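Local atomic coordinates of intracellular sulfur oxidation protein DsrF (Allochromatium vinosum, PDB entry 2HY5), a protein that is of unknown function but could be involved in the oxidation of intracellular sulfur. Residues G18-Y21 with A22-A25; P67-R70 with T71-D74; A121-S124 with E125-E129. All blocks are in the same frame, centred on the assembly; numbering follows the deposited sequence.

Interactions 1 and 3 sit at the start of helix 21-32 and in helix 120-129, beside the parallel sheet, whereas interaction 2 belongs to the loop between strands 38-43 and 79-83. Interaction 1 is buried, the carboxylate of Glu24 and the hydroxyl of Tyr21 reaching a DsrE subunit; interactions 2 and 3 are partly buried, each with exposed residues. Interaction 2 touches no other chain: the Thr71 hydroxyl and backbone amides tie its turns to carbonyl oxygens three residues back, and Ala22 with Tyr69 and Trp23 with Thr68 join it to interaction 1. Interaction 3, centred about 24 Å from both others and across the chain's centre from interaction 2, grades from charged outside to apolar inside, with polar groups turned to DsrH.

Interaction 1: G18-Y21 with A22-A25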
ATOM      1  N   GLY B  18     -11.057   1.380   2.005  1.00  5.76           N
ATOM      2  CA  GLY B  18      -9.838   0.832   2.592  1.00  7.24           C
ATOM      3  C   GLY B  18      -8.649   1.697   2.211  1.00  8.12           C
ATOM      4  O   GLY B  18      -7.672   1.823   2.963  1.00  8.69           O
ATOM      5  N   THR B  19      -8.733   2.279   1.020  1.00  8.96           N
ATOM      6  CA  THR B  19      -7.708   3.177   0.502  1.00  8.69           C
ATOM      7  C   THR B  19      -8.439   4.329  -0.177  1.00  8.40           C
ATOM      8  O   THR B  19      -9.640   4.255  -0.429  1.00  9.95           O
ATOM      9  CB  THR B  19      -6.788   2.501  -0.538  1.00  9.63           C
ATOM     10  OG1 THR B  19      -7.580   1.926  -1.587  1.00 12.29           O
ATOM     11  CG2 THR B  19      -5.933   1.421   0.116  1.00  9.44           C
ATOM     12  N   ILE B  20      -7.713   5.390  -0.491  1.00  6.22           N
ATOM     13  CA  ILE B  20      -8.334   6.544  -1.108  1.00  7.25           C
ATOM     14  C   ILE B  20      -8.395   6.456  -2.630  1.00  6.74           C
ATOM     15  O   ILE B  20      -9.039   7.281  -3.270  1.00  7.68           O
ATOM     16  CB  ILE B  20      -7.576   7.837  -0.703  1.00 16.70           C
ATOM     17  CG1 ILE B  20      -8.447   9.065  -0.971  1.00 19.43           C
ATOM     18  CG2 ILE B  20      -6.264   7.931  -1.469  1.00 19.09           C
ATOM     19  CD1 ILE B  20      -7.865  10.356  -0.439  1.00 22.69           C
ATOM     20  N   TYR B  21      -7.746   5.448  -3.209  1.00  8.65           N
ATOM     21  CA  TYR B  21      -7.715   5.313  -4.664  1.00 10.34           C
ATOM     22  C   TYR B  21      -9.061   5.416  -5.382  1.00 10.51           C
ATOM     23  O   TYR B  21      -9.148   6.041  -6.436  1.00 11.58           O
ATOM     24  CB  TYR B  21      -7.011   4.010  -5.058  1.00 10.60           C
ATOM     25  CG  TYR B  21      -5.602   3.914  -4.506  1.00 13.32           C
ATOM     26  CD1 TYR B  21      -5.295   3.027  -3.475  1.00 12.87           C
ATOM     27  CD2 TYR B  21      -4.588   4.745  -4.981  1.00 14.60           C
ATOM     28  CE1 TYR B  21      -4.016   2.967  -2.928  1.00 15.01           C
ATOM     29  CE2 TYR B  21      -3.299   4.694  -4.438  1.00 16.50           C
ATOM     30  CZ  TYR B  21      -3.022   3.802  -3.412  1.00 14.93           C
ATOM     31  OH  TYR B  21      -1.760   3.746  -2.858  1.00 15.95           O
ATOM     32  N   ALA B  22     -10.107   4.819  -4.823  1.00  8.46           N
ATOM     33  CA  ALA B  22     -11.421   4.874  -5.459  1.00  8.38           C
ATOM     34  C   ALA B  22     -11.936   6.307  -5.558  1.00  9.42           C
ATOM     35  O   ALA B  22     -12.380   6.754  -6.618  1.00  9.08           O
ATOM     36  CB  ALA B  22     -12.422   4.015  -4.681  1.00  6.00           C
ATOM     37  N   TRP B  23     -11.876   7.028  -4.446  1.00  8.57           N
ATOM     38  CA  TRP B  23     -12.359   8.403  -4.413  1.00  9.60           C
ATOM     39  C   TRP B  23     -11.513   9.367  -5.239  1.00  8.80           C
ATOM     40  O   TRP B  23     -12.046  10.146  -6.029  1.00  8.98           O
ATOM     41  CB  TRP B  23     -12.437   8.902  -2.965  1.00 16.19           C
ATOM     42  CG  TRP B  23     -12.734  10.367  -2.862  1.00 20.70           C
ATOM     43  CD1 TRP B  23     -12.001  11.304  -2.191  1.00 24.20           C
ATOM     44  CD2 TRP B  23     -13.817  11.072  -3.479  1.00 22.56           C
ATOM     45  NE1 TRP B  23     -12.558  12.550  -2.353  1.00 27.26           N
ATOM     46  CE2 TRP B  23     -13.679  12.437  -3.141  1.00 25.58           C
ATOM     47  CE3 TRP B  23     -14.896  10.687  -4.287  1.00 24.03           C
ATOM     48  CZ2 TRP B  23     -14.570  13.418  -3.581  1.00 26.08           C
ATOM     49  CZ3 TRP B  23     -15.786  11.664  -4.727  1.00 23.70           C
ATOM     50  CH2 TRP B  23     -15.616  13.012  -4.372  1.00 25.61           C
ATOM     51  N   GLU B  24     -10.196   9.324  -5.074  1.00 10.28           N
ATOM     52  CA  GLU B  24      -9.365  10.243  -5.835  1.00  9.98           C
ATOM     53  C   GLU B  24      -9.326   9.891  -7.318  1.00 11.05           C
ATOM     54  O   GLU B  24      -9.083  10.758  -8.153  1.00  9.62           O
ATOM     55  CB  GLU B  24      -7.961  10.347  -5.217  1.00  9.43           C
ATOM     56  CG  GLU B  24      -7.995  11.072  -3.866  1.00 11.93           C
ATOM     57  CD  GLU B  24      -6.627  11.410  -3.302  1.00 10.15           C
ATOM     58  OE1 GLU B  24      -5.717  10.558  -3.371  1.00  9.36           O
ATOM     59  OE2 GLU B  24      -6.469  12.533  -2.773  1.00 12.29           O
ATOM     60  N   ALA B  25      -9.597   8.632  -7.651  1.00  9.44           N
ATOM     61  CA  ALA B  25      -9.637   8.225  -9.053  1.00  9.95           C
ATOM     62  C   ALA B  25     -10.892   8.855  -9.659  1.00 10.93           C
ATOM     63  O   ALA B  25     -10.862   9.389 -10.767  1.00  9.33           O
ATOM     64  CB  ALA B  25      -9.709   6.710  -9.171  1.00 16.66           C
TER
HETATM   65  O   HOH W   1      -9.885   2.613  -2.962  1.00 12.95           O
HETATM   66  O   HOH W   2     -11.828   5.324  -1.567  1.00 15.05           O
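Ile20 O receives the amide of Glu24 at 3.0 Å from its N, with an N-H...O angle of 176° and the donor nearly along the C=O axis, the i to i+4 bond of a first helical turn. Ahead of that turn a water takes over where the backbone bonds have not yet begun: it donates to Thr19 O and accepts from Thr19 OG1 and from Ala22 N, the latter 2.9 Å away. A threonine suits this place because its hydroxyl gives the water a second hold on the same residue.

The side chains meet where Glu24 runs obliquely across Ile20. With Ile20 CG1 swung opposite its backbone N (chi1 -162°), the branch extends to CD1, which lies 3.3 Å from Glu24 CD, while Ile20 CG2 comes to 3.3 Å from Glu24 OE1. The aliphatic part of the glutamate shares in this, Glu24 CG lying 3.6 Å from Ile20 CG1. Ile20 CG1 also approaches the edge of the Trp23 ring, 4.4 Å from Trp23 CD1.

The buried carboxylate of Glu24 is satisfied across the interface: OE1 accepts a hydrogen bond from His41 and forms a salt bridge with Arg85, both of a DsrE subunit. Replacing Glu24 by an alanine would probably leave that arginine and histidine without this carboxylate as a partner and open a gap beside Ile20 CD1. Tyr21 joins the same interface, its hydroxyl bonded to Glu9 and its ring edge-to-face with His41 of that DsrE chain.

Within the DsrF fold, helix 21-32 follows strand 7-12 of the parallel sheet; Ala22 rests on Gln50, Trp23 meets Phe65, and the small Ala25 packs on Phe136 just beyond strand 132-135.

Interaction 2: P67-R70 with T71-D74; sequences PTYR and TLGD
A run of tight turns leading into a 3-10 segment brings Thr71 back onto Thr68, Thr71 OG1 donating to Thr68 O at 2.6 Å in the carbonyl plane, on a lone pair. The same oxygen accepts from Thr71 N at 2.9 Å, but from 60° above that plane, and the two bonds grip it from different directions. What lets the hydroxyl do this is its place between backbone N and carbonyl carbon (chi1 71°), and the same torsion sets Thr71 CG2 3.5 Å from Pro67 O. A threonine suits the position because its branched CB lets the hydroxyl fold back onto a carbonyl three residues earlier while the methyl lies by Pro67.

Both backbone links, the second from Leu72 N to Tyr69 O at 3.2 Å, join residues three apart, the spacing of a 3-10 turn; the piece lies in the long loop between strands 38-43 and 79-83. Its next step is carried by a water that donates to Arg70 O and accepts a weak bond from Gly73 N.

Leu72 CG lies 3.3 Å from Tyr69 O, and Leu72 CD1 nears Tyr69 CD2 at 4.5 Å, an apolar touch that suits two buried residues. Tyr69 OH bonds to Gln50, while Thr68 packs on Leu26 and Leu30.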
ATOM      1  N   PRO B  67     -22.626   8.427  -4.010  1.00 13.06           N
ATOM      2  CA  PRO B  67     -23.550   9.178  -4.872  1.00 12.88           C
ATOM      3  C   PRO B  67     -22.884   9.785  -6.109  1.00 12.54           C
ATOM      4  O   PRO B  67     -23.510   9.927  -7.162  1.00 12.78           O
ATOM      5  CB  PRO B  67     -24.104  10.244  -3.930  1.00 15.88           C
ATOM      6  CG  PRO B  67     -24.121   9.532  -2.614  1.00 15.73           C
ATOM      7  CD  PRO B  67     -22.775   8.844  -2.604  1.00 15.45           C
ATOM      8  N   THR B  68     -21.610  10.135  -5.981  1.00 10.15           N
ATOM      9  CA  THR B  68     -20.885  10.729  -7.094  1.00 10.67           C
ATOM     10  C   THR B  68     -20.854   9.824  -8.325  1.00  9.84           C
ATOM     11  O   THR B  68     -20.948  10.309  -9.454  1.00 11.60           O
ATOM     12  CB  THR B  68     -19.453  11.083  -6.682  1.00 15.41           C
ATOM     13  OG1 THR B  68     -19.496  12.010  -5.590  1.00 15.83           O
ATOM     14  CG2 THR B  68     -18.704  11.722  -7.847  1.00 15.48           C
ATOM     15  N   TYR B  69     -20.731   8.515  -8.124  1.00 11.95           N
ATOM     16  CA  TYR B  69     -20.715   7.606  -9.272  1.00 11.39           C
ATOM     17  C   TYR B  69     -21.994   7.744 -10.089  1.00 12.63           C
ATOM     18  O   TYR B  69     -21.971   7.633 -11.311  1.00 12.22           O
ATOM     19  CB  TYR B  69     -20.595   6.142  -8.839  1.00 10.89           C
ATOM     20  CG  TYR B  69     -19.264   5.765  -8.230  1.00 10.55           C
ATOM     21  CD1 TYR B  69     -19.091   5.745  -6.852  1.00 11.96           C
ATOM     22  CD2 TYR B  69     -18.178   5.435  -9.034  1.00 11.35           C
ATOM     23  CE1 TYR B  69     -17.865   5.403  -6.282  1.00 10.68           C
ATOM     24  CE2 TYR B  69     -16.946   5.094  -8.482  1.00 10.60           C
ATOM     25  CZ  TYR B  69     -16.797   5.080  -7.103  1.00 11.07           C
ATOM     26  OH  TYR B  69     -15.581   4.757  -6.552  1.00 11.25           O
ATOM     27  N   ARG B  70     -23.114   7.979  -9.414  1.00 10.82           N
ATOM     28  CA  ARG B  70     -24.385   8.096 -10.120  1.00 12.25           C
ATOM     29  C   ARG B  70     -24.526   9.379 -10.931  1.00 13.01           C
ATOM     30  O   ARG B  70     -25.483   9.533 -11.694  1.00 14.14           O
ATOM     31  CB  ARG B  70     -25.552   7.956  -9.136  1.00 19.18           C
ATOM     32  CG  ARG B  70     -25.641   6.560  -8.520  1.00 23.19           C
ATOM     33  CD  ARG B  70     -26.991   6.313  -7.865  1.00 28.45           C
ATOM     34  NE  ARG B  70     -27.178   7.095  -6.647  1.00 33.01           N
ATOM     35  CZ  ARG B  70     -26.530   6.871  -5.508  1.00 35.59           C
ATOM     36  NH1 ARG B  70     -25.645   5.886  -5.429  1.00 36.93           N
ATOM     37  NH2 ARG B  70     -26.772   7.627  -4.447  1.00 35.02           N
ATOM     38  N   THR B  71     -23.566  10.289 -10.787  1.00 13.36           N
ATOM     39  CA  THR B  71     -23.598  11.552 -11.521  1.00 14.57           C
ATOM     40  C   THR B  71     -22.699  11.524 -12.755  1.00 14.34           C
ATOM     41  O   THR B  71     -22.702  12.464 -13.547  1.00 15.01           O
ATOM     42  CB  THR B  71     -23.133  12.728 -10.639  1.00 20.57           C
ATOM     43  OG1 THR B  71     -21.720  12.630 -10.412  1.00 22.60           O
ATOM     44  CG2 THR B  71     -23.860  12.718  -9.310  1.00 21.43           C
ATOM     45  N   LEU B  72     -21.932  10.450 -12.911  1.00 15.81           N
ATOM     46  CA  LEU B  72     -21.014  10.325 -14.038  1.00 15.31           C
ATOM     47  C   LEU B  72     -21.637  10.618 -15.395  1.00 15.70           C
ATOM     48  O   LEU B  72     -20.981  11.183 -16.270  1.00 13.84           O
ATOM     49  CB  LEU B  72     -20.372   8.936 -14.051  1.00 12.72           C
ATOM     50  CG  LEU B  72     -19.317   8.689 -12.967  1.00 13.47           C
ATOM     51  CD1 LEU B  72     -18.800   7.264 -13.061  1.00 13.81           C
ATOM     52  CD2 LEU B  72     -18.169   9.683 -13.140  1.00 15.84           C
ATOM     53  N   GLY B  73     -22.898  10.237 -15.576  1.00 14.31           N
ATOM     54  CA  GLY B  73     -23.562  10.501 -16.841  1.00 16.64           C
ATOM     55  C   GLY B  73     -23.664  11.993 -17.084  1.00 17.25           C
ATOM     56  O   GLY B  73     -23.616  12.455 -18.225  1.00 18.08           O
ATOM     57  N   ASP B  74     -23.800  12.756 -16.004  1.00 18.28           N
ATOM     58  CA  ASP B  74     -23.900  14.204 -16.108  1.00 19.96           C
ATOM     59  C   ASP B  74     -22.580  14.808 -16.579  1.00 20.01           C
ATOM     60  O   ASP B  74     -22.545  15.936 -17.065  1.00 20.14           O
ATOM     61  CB  ASP B  74     -24.304  14.809 -14.760  1.00 34.85           C
ATOM     62  CG  ASP B  74     -25.688  14.371 -14.315  1.00 38.16           C
ATOM     63  OD1 ASP B  74     -26.645  14.551 -15.097  1.00 41.00           O
ATOM     64  OD2 ASP B  74     -25.821  13.847 -13.187  1.00 40.94           O
TER
HETATM   65  O   HOH W   3     -25.446  10.068 -14.311  1.00 13.77           O

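Interaction 3: A121-S124 with E125-E129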
ATOM      1  N   ALA B 121     -12.945 -11.019 -22.931  1.00 10.22           N
ATOM      2  CA  ALA B 121     -12.456 -10.685 -24.269  1.00 11.75           C
ATOM      3  C   ALA B 121     -12.753  -9.228 -24.604  1.00 10.50           C
ATOM      4  O   ALA B 121     -11.931  -8.539 -25.203  1.00 10.03           O
ATOM      5  CB  ALA B 121     -13.095 -11.605 -25.306  1.00 18.69           C
ATOM      6  N   ARG B 122     -13.934  -8.759 -24.212  1.00  9.43           N
ATOM      7  CA  ARG B 122     -14.327  -7.378 -24.468  1.00  9.82           C
ATOM      8  C   ARG B 122     -13.441  -6.433 -23.661  1.00  8.75           C
ATOM      9  O   ARG B 122     -13.069  -5.356 -24.133  1.00  8.06           O
ATOM     10  CB  ARG B 122     -15.798  -7.181 -24.091  1.00 14.19           C
ATOM     11  CG  ARG B 122     -16.322  -5.763 -24.253  1.00 16.41           C
ATOM     12  CD  ARG B 122     -16.219  -5.260 -25.690  1.00 22.16           C
ATOM     13  NE  ARG B 122     -16.815  -3.930 -25.823  1.00 26.43           N
ATOM     14  CZ  ARG B 122     -16.624  -3.118 -26.858  1.00 30.19           C
ATOM     15  NH1 ARG B 122     -15.850  -3.492 -27.868  1.00 31.08           N
ATOM     16  NH2 ARG B 122     -17.203  -1.925 -26.880  1.00 30.61           N
ATOM     17  N   VAL B 123     -13.108  -6.836 -22.439  1.00  9.21           N
ATOM     18  CA  VAL B 123     -12.244  -6.026 -21.585  1.00 10.28           C
ATOM     19  C   VAL B 123     -10.894  -5.846 -22.275  1.00 10.79           C
ATOM     20  O   VAL B 123     -10.382  -4.731 -22.390  1.00 10.79           O
ATOM     21  CB  VAL B 123     -12.014  -6.709 -20.211  1.00  7.39           C
ATOM     22  CG1 VAL B 123     -10.951  -5.953 -19.411  1.00  9.58           C
ATOM     23  CG2 VAL B 123     -13.311  -6.748 -19.431  1.00  9.42           C
ATOM     24  N   SER B 124     -10.330  -6.953 -22.747  1.00  9.87           N
ATOM     25  CA  SER B 124      -9.040  -6.915 -23.422  1.00  9.43           C
ATOM     26  C   SER B 124      -9.119  -6.014 -24.646  1.00 10.25           C
ATOM     27  O   SER B 124      -8.175  -5.289 -24.954  1.00  9.31           O
ATOM     28  CB  SER B 124      -8.615  -8.325 -23.850  1.00  9.09           C
ATOM     29  OG  SER B 124      -8.378  -9.155 -22.725  1.00 10.74           O
ATOM     30  N   GLU B 125     -10.256  -6.058 -25.333  1.00 11.76           N
ATOM     31  CA  GLU B 125     -10.458  -5.249 -26.530  1.00 12.53           C
ATOM     32  C   GLU B 125     -10.455  -3.770 -26.179  1.00 12.32           C
ATOM     33  O   GLU B 125      -9.822  -2.962 -26.860  1.00 13.24           O
ATOM     34  CB  GLU B 125     -11.782  -5.619 -27.203  1.00 23.21           C
ATOM     35  CG  GLU B 125     -12.017  -4.912 -28.532  1.00 30.04           C
ATOM     36  CD  GLU B 125     -13.323  -5.318 -29.198  1.00 35.27           C
ATOM     37  OE1 GLU B 125     -13.573  -4.864 -30.338  1.00 37.93           O
ATOM     38  OE2 GLU B 125     -14.101  -6.085 -28.588  1.00 37.20           O
ATOM     39  N   LEU B 126     -11.168  -3.417 -25.115  1.00 10.80           N
ATOM     40  CA  LEU B 126     -11.232  -2.027 -24.679  1.00 11.27           C
ATOM     41  C   LEU B 126      -9.836  -1.536 -24.316  1.00 11.45           C
ATOM     42  O   LEU B 126      -9.473  -0.396 -24.610  1.00 12.20           O
ATOM     43  CB  LEU B 126     -12.178  -1.894 -23.482  1.00 15.75           C
ATOM     44  CG  LEU B 126     -13.657  -2.127 -23.796  1.00 18.67           C
ATOM     45  CD1 LEU B 126     -14.448  -2.259 -22.505  1.00 20.12           C
ATOM     46  CD2 LEU B 126     -14.184  -0.974 -24.648  1.00 21.68           C
ATOM     47  N   MET B 127      -9.047  -2.399 -23.680  1.00 11.79           N
ATOM     48  CA  MET B 127      -7.687  -2.028 -23.302  1.00 10.28           C
ATOM     49  C   MET B 127      -6.870  -1.729 -24.566  1.00 11.22           C
ATOM     50  O   MET B 127      -6.160  -0.728 -24.630  1.00 10.50           O
ATOM     51  CB  MET B 127      -7.033  -3.156 -22.494  1.00 11.79           C
ATOM     52  CG  MET B 127      -7.751  -3.464 -21.174  1.00 10.84           C
ATOM     53  SD  MET B 127      -7.036  -4.836 -20.229  1.00  8.17           S
ATOM     54  CE  MET B 127      -7.364  -4.268 -18.551  1.00 12.02           C
ATOM     55  N   ASN B 128      -6.992  -2.586 -25.576  1.00 11.82           N
ATOM     56  CA  ASN B 128      -6.265  -2.405 -26.832  1.00 14.30           C
ATOM     57  C   ASN B 128      -6.677  -1.173 -27.635  1.00 15.51           C
ATOM     58  O   ASN B 128      -5.944  -0.731 -28.523  1.00 16.69           O
ATOM     59  CB  ASN B 128      -6.409  -3.653 -27.707  1.00 11.53           C
ATOM     60  CG  ASN B 128      -5.419  -4.734 -27.340  1.00 13.69           C
ATOM     61  OD1 ASN B 128      -5.766  -5.915 -27.254  1.00 16.29           O
ATOM     62  ND2 ASN B 128      -4.170  -4.339 -27.134  1.00 10.45           N
ATOM     63  N   GLU B 129      -7.845  -0.618 -27.333  1.00 12.80           N
ATOM     64  CA  GLU B 129      -8.319   0.558 -28.055  1.00 13.62           C
ATOM     65  C   GLU B 129      -7.930   1.865 -27.372  1.00 12.90           C
ATOM     66  O   GLU B 129      -8.062   2.939 -27.956  1.00 13.12           O
ATOM     67  CB  GLU B 129      -9.842   0.508 -28.209  1.00 29.68           C
ATOM     68  CG  GLU B 129     -10.356  -0.679 -29.009  1.00 36.21           C
ATOM     69  CD  GLU B 129     -11.854  -0.621 -29.236  1.00 40.53           C
ATOM     70  OE1 GLU B 129     -12.611  -0.583 -28.241  1.00 43.88           O
ATOM     71  OE2 GLU B 129     -12.275  -0.614 -30.412  1.00 44.73           O
TER
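Arg122 leaves the helix with CG opposite its backbone N (chi1 177°) and bends at chi2 (60°), which carries its guanidinium along the helix toward Glu125, whose chain is extended. Arg122 NH1 gives Glu125 OE2 a weak hydrogen bond of 3.2 Å within a salt bridge, the carboxylate standing at the guanidinium edge with its plane turned 82° from it. Over one face lies Leu126 CD2, 3.9 Å from Arg122 NH2. An arginine suits this place by pairing a long apolar stem with a charged end. Glu129 OE1, 4.4 Å from Arg122 NH1, is likely to add charge attraction, no N-H pointing at it.

Regular i to i+4 bonds run from Ala121 to Asn128, such as Leu126 N to Arg122 O at 2.9 Å. Val123 and Met127, apolar where the helix meets sheet and DsrH, lie side by side, with Val123 CG1 4.1 Å from Met127 CE. Ser124 OG and Asn128 OD1 bond to the backbone O of Phe23 and to Thr25 OG1 of the DsrH subunit.

Helix 120-129 makes a beta-alpha-beta crossover from strand 115-118 to strand 132-135, spanning the three strands between these edges: Leu126 packs on Ile118, Tyr81 and Met9.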